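Beta-lactamase (Sphaerobacter thermophilus, PDB 4EWF) probably hydrolyses the amide bond of beta-lactam antibiotics to give substituted beta-amino acids, as a member of the class A beta-lactamase family. Local coordinates at residues E103-I112 with A190-P198. Sequence-based numbering, arbitrary orientation.
Sequences EDLVYLTISI and AMLEKQQNP
In the helical part of this class A beta-lactamase fold, helix 102-111 packs against the end of helix 182-192 and the turn leading on toward strand 212-220. Selenomethionine Met191 is the knob, set among Glu103, Val106, Tyr107 and Ile110. Its chain bends at chi2 (-66°), which lays SE over the helix, 3.8 Å from Tyr107 CA. CE runs on to Glu103 and lies 3.6 Å from OE1. Val106 CG1 meets CG of Met191, the two side chains crossing at about a right angle. Ile110 CG2 touches both the carbonyl O of Met191 and CD2 of Leu192. Tyr63 of helix 55-67 also touches Val106 and Met191.

The type I turn from Leu192 to Gln195 brings the backbones together. Gln196 N donates to Ser111 O at 3.1 Å, in the carbonyl plane and on a lone pair; the N-H...O angle is 147°. Ser111 OG turns back to Tyr107 O (2.8 Å), approaching from above the carbonyl plane. The same hydroxyl lies over one face of the Tyr107 ring, near its rim. CD of Lys194 comes obliquely to this ring, 3.7 Å from CE1. A water joins Tyr107 OH, Lys194 O and Gln196 NE2. Ile112 CG2 rests 3.4 Å from Gln196 OE1.

The Gln195 chain bends at chi2 (52°) and brings its amide toward the carbonyl oxygens of Ile110 and Ser111. OE1 takes the N-H of Asn197, and NE2 donates to Ser215 O in strand 212-220. A second water links NE2 to Ile110 O. The contact is thus apolar between the helices and polar at the turn. One direct backbone bond and bridging waters tie the helix end to the turn and the residue after it, while Gln195 links that turn to the strand carrying Lys216 of the probable KTG-type motif.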
ATOM      1  N   GLU A 103       0.782   8.041  17.154  1.00 27.35           N
ATOM      2  CA  GLU A 103       0.577   6.631  16.816  1.00 28.78           C
ATOM      3  C   GLU A 103      -0.867   6.340  16.374  1.00 28.23           C
ATOM      4  O   GLU A 103      -1.084   5.603  15.406  1.00 26.95           O
ATOM      5  CB  GLU A 103       1.023   5.689  17.952  1.00 29.80           C
ATOM      6  CG  GLU A 103       0.871   4.216  17.579  1.00 29.75           C
ATOM      7  CD  GLU A 103       1.728   3.275  18.427  1.00 42.12           C
ATOM      8  OE1 GLU A 103       2.091   2.187  17.928  1.00 44.26           O
ATOM      9  OE2 GLU A 103       2.026   3.615  19.586  1.00 44.09           O
ATOM     10  N   ASP A 104      -1.852   6.928  17.055  1.00 25.38           N
ATOM     11  CA  ASP A 104      -3.240   6.804  16.616  1.00 27.53           C
ATOM     12  C   ASP A 104      -3.363   7.211  15.140  1.00 26.17           C
ATOM     13  O   ASP A 104      -4.027   6.537  14.347  1.00 23.03           O
ATOM     14  CB  ASP A 104      -4.177   7.729  17.412  1.00 22.42           C
ATOM     15  CG  ASP A 104      -4.329   7.328  18.884  1.00 31.00           C
ATOM     16  OD1 ASP A 104      -4.039   6.166  19.258  1.00 31.40           O
ATOM     17  OD2 ASP A 104      -4.763   8.206  19.667  1.00 29.85           O
ATOM     18  N   LEU A 105      -2.749   8.337  14.779  1.00 24.59           N
ATOM     19  CA  LEU A 105      -2.861   8.837  13.405  1.00 22.22           C
ATOM     20  C   LEU A 105      -2.279   7.872  12.376  1.00 19.47           C
ATOM     21  O   LEU A 105      -2.861   7.673  11.300  1.00 22.89           O
ATOM     22  CB  LEU A 105      -2.223  10.218  13.265  1.00 23.63           C
ATOM     23  CG  LEU A 105      -2.814  11.365  14.092  1.00 26.41           C
ATOM     24  CD1 LEU A 105      -2.169  12.677  13.648  1.00 25.83           C
ATOM     25  CD2 LEU A 105      -4.315  11.440  13.938  1.00 22.82           C
ATOM     26  N   VAL A 106      -1.123   7.296  12.688  1.00 22.41           N
ATOM     27  CA  VAL A 106      -0.504   6.318  11.793  1.00 21.30           C
ATOM     28  C   VAL A 106      -1.432   5.120  11.653  1.00 22.82           C
ATOM     29  O   VAL A 106      -1.689   4.646  10.546  1.00 20.62           O
ATOM     30  CB  VAL A 106       0.884   5.862  12.326  1.00 24.70           C
ATOM     31  CG1 VAL A 106       1.465   4.740  11.459  1.00 20.87           C
ATOM     32  CG2 VAL A 106       1.829   7.050  12.351  1.00 27.06           C
ATOM     33  N   TYR A 107      -1.960   4.653  12.783  1.00 22.41           N
ATOM     34  CA  TYR A 107      -2.851   3.497  12.772  1.00 23.57           C
ATOM     35  C   TYR A 107      -4.109   3.710  11.921  1.00 21.40           C
ATOM     36  O   TYR A 107      -4.453   2.862  11.090  1.00 20.34           O
ATOM     37  CB  TYR A 107      -3.247   3.051  14.194  1.00 28.52           C
ATOM     38  CG  TYR A 107      -4.366   2.042  14.123  1.00 27.27           C
ATOM     39  CD1 TYR A 107      -4.109   0.725  13.749  1.00 25.48           C
ATOM     40  CD2 TYR A 107      -5.681   2.414  14.366  1.00 28.17           C
ATOM     41  CE1 TYR A 107      -5.122  -0.195  13.634  1.00 22.22           C
ATOM     42  CE2 TYR A 107      -6.707   1.501  14.258  1.00 29.63           C
ATOM     43  CZ  TYR A 107      -6.422   0.204  13.886  1.00 27.44           C
ATOM     44  OH  TYR A 107      -7.431  -0.712  13.779  1.00 28.12           O
ATOM     45  N   LEU A 108      -4.793   4.835  12.122  1.00 18.22           N
ATOM     46  CA  LEU A 108      -5.977   5.166  11.328  1.00 18.00           C
ATOM     47  C   LEU A 108      -5.651   5.342   9.843  1.00 17.56           C
ATOM     48  O   LEU A 108      -6.399   4.908   8.962  1.00 18.80           O
ATOM     49  CB  LEU A 108      -6.672   6.421  11.880  1.00 17.37           C
ATOM     50  CG  LEU A 108      -7.227   6.258  13.297  1.00 23.36           C
ATOM     51  CD1 LEU A 108      -7.683   7.601  13.825  1.00 21.83           C
ATOM     52  CD2 LEU A 108      -8.370   5.247  13.326  1.00 24.80           C
ATOM     53  N   THR A 109      -4.512   5.966   9.574  1.00 19.17           N
ATOM     54  CA  THR A 109      -4.036   6.145   8.204  1.00 16.87           C
ATOM     55  C   THR A 109      -3.885   4.796   7.452  1.00 22.94           C
ATOM     56  O   THR A 109      -4.353   4.643   6.321  1.00 24.97           O
ATOM     57  CB  THR A 109      -2.700   6.933   8.188  1.00 26.58           C
ATOM     58  OG1 THR A 109      -2.944   8.296   8.574  1.00 24.54           O
ATOM     59  CG2 THR A 109      -2.068   6.925   6.788  1.00 25.78           C
ATOM     60  N   ILE A 110      -3.263   3.827   8.108  1.00 20.18           N
ATOM     61  CA  ILE A 110      -2.944   2.539   7.495  1.00 23.56           C
ATOM     62  C   ILE A 110      -4.109   1.539   7.524  1.00 23.65           C
ATOM     63  O   ILE A 110      -4.426   0.924   6.505  1.00 21.33           O
ATOM     64  CB  ILE A 110      -1.686   1.913   8.164  1.00 22.16           C
ATOM     65  CG1 ILE A 110      -0.472   2.826   7.967  1.00 24.71           C
ATOM     66  CG2 ILE A 110      -1.402   0.534   7.606  1.00 23.71           C
ATOM     67  CD1 ILE A 110      -0.150   3.134   6.484  1.00 25.90           C
ATOM     68  N   SER A 111      -4.736   1.370   8.684  1.00 22.76           N
ATOM     69  CA  SER A 111      -5.739   0.320   8.867  1.00 26.15           C
ATOM     70  C   SER A 111      -7.002   0.528   8.037  1.00 25.48           C
ATOM     71  O   SER A 111      -7.533  -0.419   7.441  1.00 21.05           O
ATOM     72  CB  SER A 111      -6.121   0.179  10.350  1.00 28.13           C
ATOM     73  OG  SER A 111      -6.778   1.346  10.812  1.00 26.22           O
ATOM     74  N   ILE A 112      -7.497   1.761   8.016  1.00 20.75           N
ATOM     75  CA  ILE A 112      -8.743   2.057   7.320  1.00 25.21           C
ATOM     76  C   ILE A 112      -8.614   3.224   6.340  1.00 19.89           C
ATOM     77  O   ILE A 112      -9.620   3.722   5.822  1.00 22.38           O
ATOM     78  CB  ILE A 112      -9.894   2.368   8.315  1.00 26.69           C
ATOM     79  CG1 ILE A 112      -9.637   3.687   9.049  1.00 29.12           C
ATOM     80  CG2 ILE A 112     -10.056   1.250   9.322  1.00 27.31           C
ATOM     81  CD1 ILE A 112     -10.905   4.283   9.670  1.00 26.38           C
ATOM     82  N   ALA A 190       4.183  -4.362  11.266  1.00 25.97           N
ATOM     83  CA  ALA A 190       3.057  -4.632  12.145  1.00 32.61           C
ATOM     84  C   ALA A 190       1.845  -3.720  11.859  1.00 28.42           C
ATOM     85  O   ALA A 190       0.697  -4.144  12.008  1.00 30.05           O
ATOM     86  CB  ALA A 190       3.489  -4.548  13.627  1.00 33.36           C
HETATM   87  N   MSE A 191       2.080  -2.468  11.463  1.00 32.68           N
HETATM   88  CA  MSE A 191       0.964  -1.593  11.076  1.00 27.31           C
HETATM   89  C   MSE A 191       0.261  -2.143   9.830  1.00 26.53           C
HETATM   90  O   MSE A 191      -0.968  -2.216   9.781  1.00 22.70           O
HETATM   91  CB  MSE A 191       1.431  -0.164  10.778  1.00 29.09           C
HETATM   92  CG  MSE A 191       1.701   0.679  11.993  1.00 37.48           C
HETATM   93 SE   MSE A 191       0.053   1.030  13.025  1.00 45.02          SE
HETATM   94  CE  MSE A 191       0.881   1.986  14.525  1.00 43.30           C
ATOM     95  N   LEU A 192       1.046  -2.495   8.809  1.00 24.26           N
ATOM     96  CA  LEU A 192       0.475  -3.054   7.580  1.00 25.23           C
ATOM     97  C   LEU A 192      -0.345  -4.312   7.861  1.00 19.90           C
ATOM     98  O   LEU A 192      -1.340  -4.569   7.187  1.00 22.93           O
ATOM     99  CB  LEU A 192       1.566  -3.336   6.537  1.00 19.60           C
ATOM    100  CG  LEU A 192       2.202  -2.058   5.987  1.00 21.93           C
ATOM    101  CD1 LEU A 192       3.451  -2.378   5.189  1.00 23.20           C
ATOM    102  CD2 LEU A 192       1.184  -1.276   5.130  1.00 19.62           C
ATOM    103  N   GLU A 193       0.047  -5.071   8.876  1.00 19.30           N
ATOM    104  CA  GLU A 193      -0.702  -6.269   9.248  1.00 24.99           C
ATOM    105  C   GLU A 193      -2.096  -5.913   9.780  1.00 28.40           C
ATOM    106  O   GLU A 193      -2.987  -6.760   9.839  1.00 24.21           O
ATOM    107  CB  GLU A 193       0.076  -7.110  10.270  1.00 27.27           C
ATOM    108  CG  GLU A 193       1.344  -7.744   9.686  1.00 32.05           C
ATOM    109  CD  GLU A 193       2.206  -8.477  10.719  1.00 45.50           C
ATOM    110  OE1 GLU A 193       1.653  -9.013  11.703  1.00 44.25           O
ATOM    111  OE2 GLU A 193       3.445  -8.526  10.529  1.00 49.91           O
ATOM    112  N   LYS A 194      -2.289  -4.655  10.155  1.00 22.26           N
ATOM    113  CA  LYS A 194      -3.581  -4.237  10.701  1.00 24.95           C
ATOM    114  C   LYS A 194      -4.577  -3.781   9.618  1.00 25.83           C
ATOM    115  O   LYS A 194      -5.695  -3.362   9.923  1.00 25.16           O
ATOM    116  CB  LYS A 194      -3.367  -3.189  11.800  1.00 19.26           C
ATOM    117  CG  LYS A 194      -2.682  -3.825  13.021  1.00 24.72           C
ATOM    118  CD  LYS A 194      -2.709  -2.941  14.231  1.00 35.22           C
ATOM    119  CE  LYS A 194      -2.141  -3.678  15.436  1.00 42.05           C
ATOM    120  NZ  LYS A 194      -0.777  -4.201  15.145  1.00 40.04           N
ATOM    121  N   GLN A 195      -4.159  -3.879   8.356  1.00 20.89           N
ATOM    122  CA  GLN A 195      -5.033  -3.660   7.194  1.00 24.25           C
ATOM    123  C   GLN A 195      -6.413  -4.297   7.409  1.00 26.24           C
ATOM    124  O   GLN A 195      -6.511  -5.487   7.703  1.00 23.46           O
ATOM    125  CB  GLN A 195      -4.368  -4.256   5.944  1.00 23.89           C
ATOM    126  CG  GLN A 195      -5.208  -4.225   4.673  1.00 24.27           C
ATOM    127  CD  GLN A 195      -5.745  -2.846   4.366  1.00 23.99           C
ATOM    128  OE1 GLN A 195      -6.947  -2.638   4.361  1.00 21.52           O
ATOM    129  NE2 GLN A 195      -4.851  -1.897   4.100  1.00 21.03           N
ATOM    130  N   GLN A 196      -7.481  -3.517   7.274  1.00 21.69           N
ATOM    131  CA  GLN A 196      -8.808  -4.049   7.588  1.00 26.60           C
ATOM    132  C   GLN A 196      -9.575  -4.643   6.402  1.00 29.93           C
ATOM    133  O   GLN A 196     -10.607  -5.283   6.599  1.00 28.60           O
ATOM    134  CB  GLN A 196      -9.665  -3.002   8.306  1.00 24.05           C
ATOM    135  CG  GLN A 196      -9.100  -2.646   9.669  1.00 29.65           C
ATOM    136  CD  GLN A 196     -10.134  -2.028  10.588  1.00 29.91           C
ATOM    137  OE1 GLN A 196     -11.277  -1.772  10.186  1.00 24.22           O
ATOM    138  NE2 GLN A 196      -9.742  -1.794  11.840  1.00 27.11           N
ATOM    139  N   ASN A 197      -9.087  -4.422   5.183  1.00 19.21           N
ATOM    140  CA  ASN A 197      -9.741  -4.978   4.000  1.00 22.48           C
ATOM    141  C   ASN A 197      -9.004  -6.217   3.480  1.00 23.65           C
ATOM    142  O   ASN A 197      -7.972  -6.084   2.818  1.00 20.73           O
ATOM    143  CB  ASN A 197      -9.809  -3.921   2.898  1.00 23.41           C
ATOM    144  CG  ASN A 197     -10.506  -4.434   1.644  1.00 22.80           C
ATOM    145  OD1 ASN A 197     -11.027  -5.540   1.636  1.00 24.02           O
ATOM    146  ND2 ASN A 197     -10.522  -3.624   0.591  1.00 17.60           N
ATOM    147  N   PRO A 198      -9.529  -7.417   3.775  1.00 24.72           N
ATOM    148  CA  PRO A 198      -8.872  -8.673   3.380  1.00 24.77           C
ATOM    149  C   PRO A 198      -9.235  -9.172   1.979  1.00 27.01           C
ATOM    150  O   PRO A 198      -8.927 -10.325   1.665  1.00 23.76           O
ATOM    151  CB  PRO A 198      -9.436  -9.669   4.391  1.00 29.39           C
ATOM    152  CG  PRO A 198     -10.839  -9.201   4.589  1.00 27.34           C
ATOM    153  CD  PRO A 198     -10.753  -7.674   4.561  1.00 23.01           C
TER
HETATM  154  O   HOH W   1      -6.940  -2.884  12.298  1.00 25.44           O
HETATM  155  O   HOH W   2      -6.216   0.890   4.309  1.00 24.20           O
HETATM  156  O   HOH W   3      -8.605  -0.516   4.152  1.00 32.02           O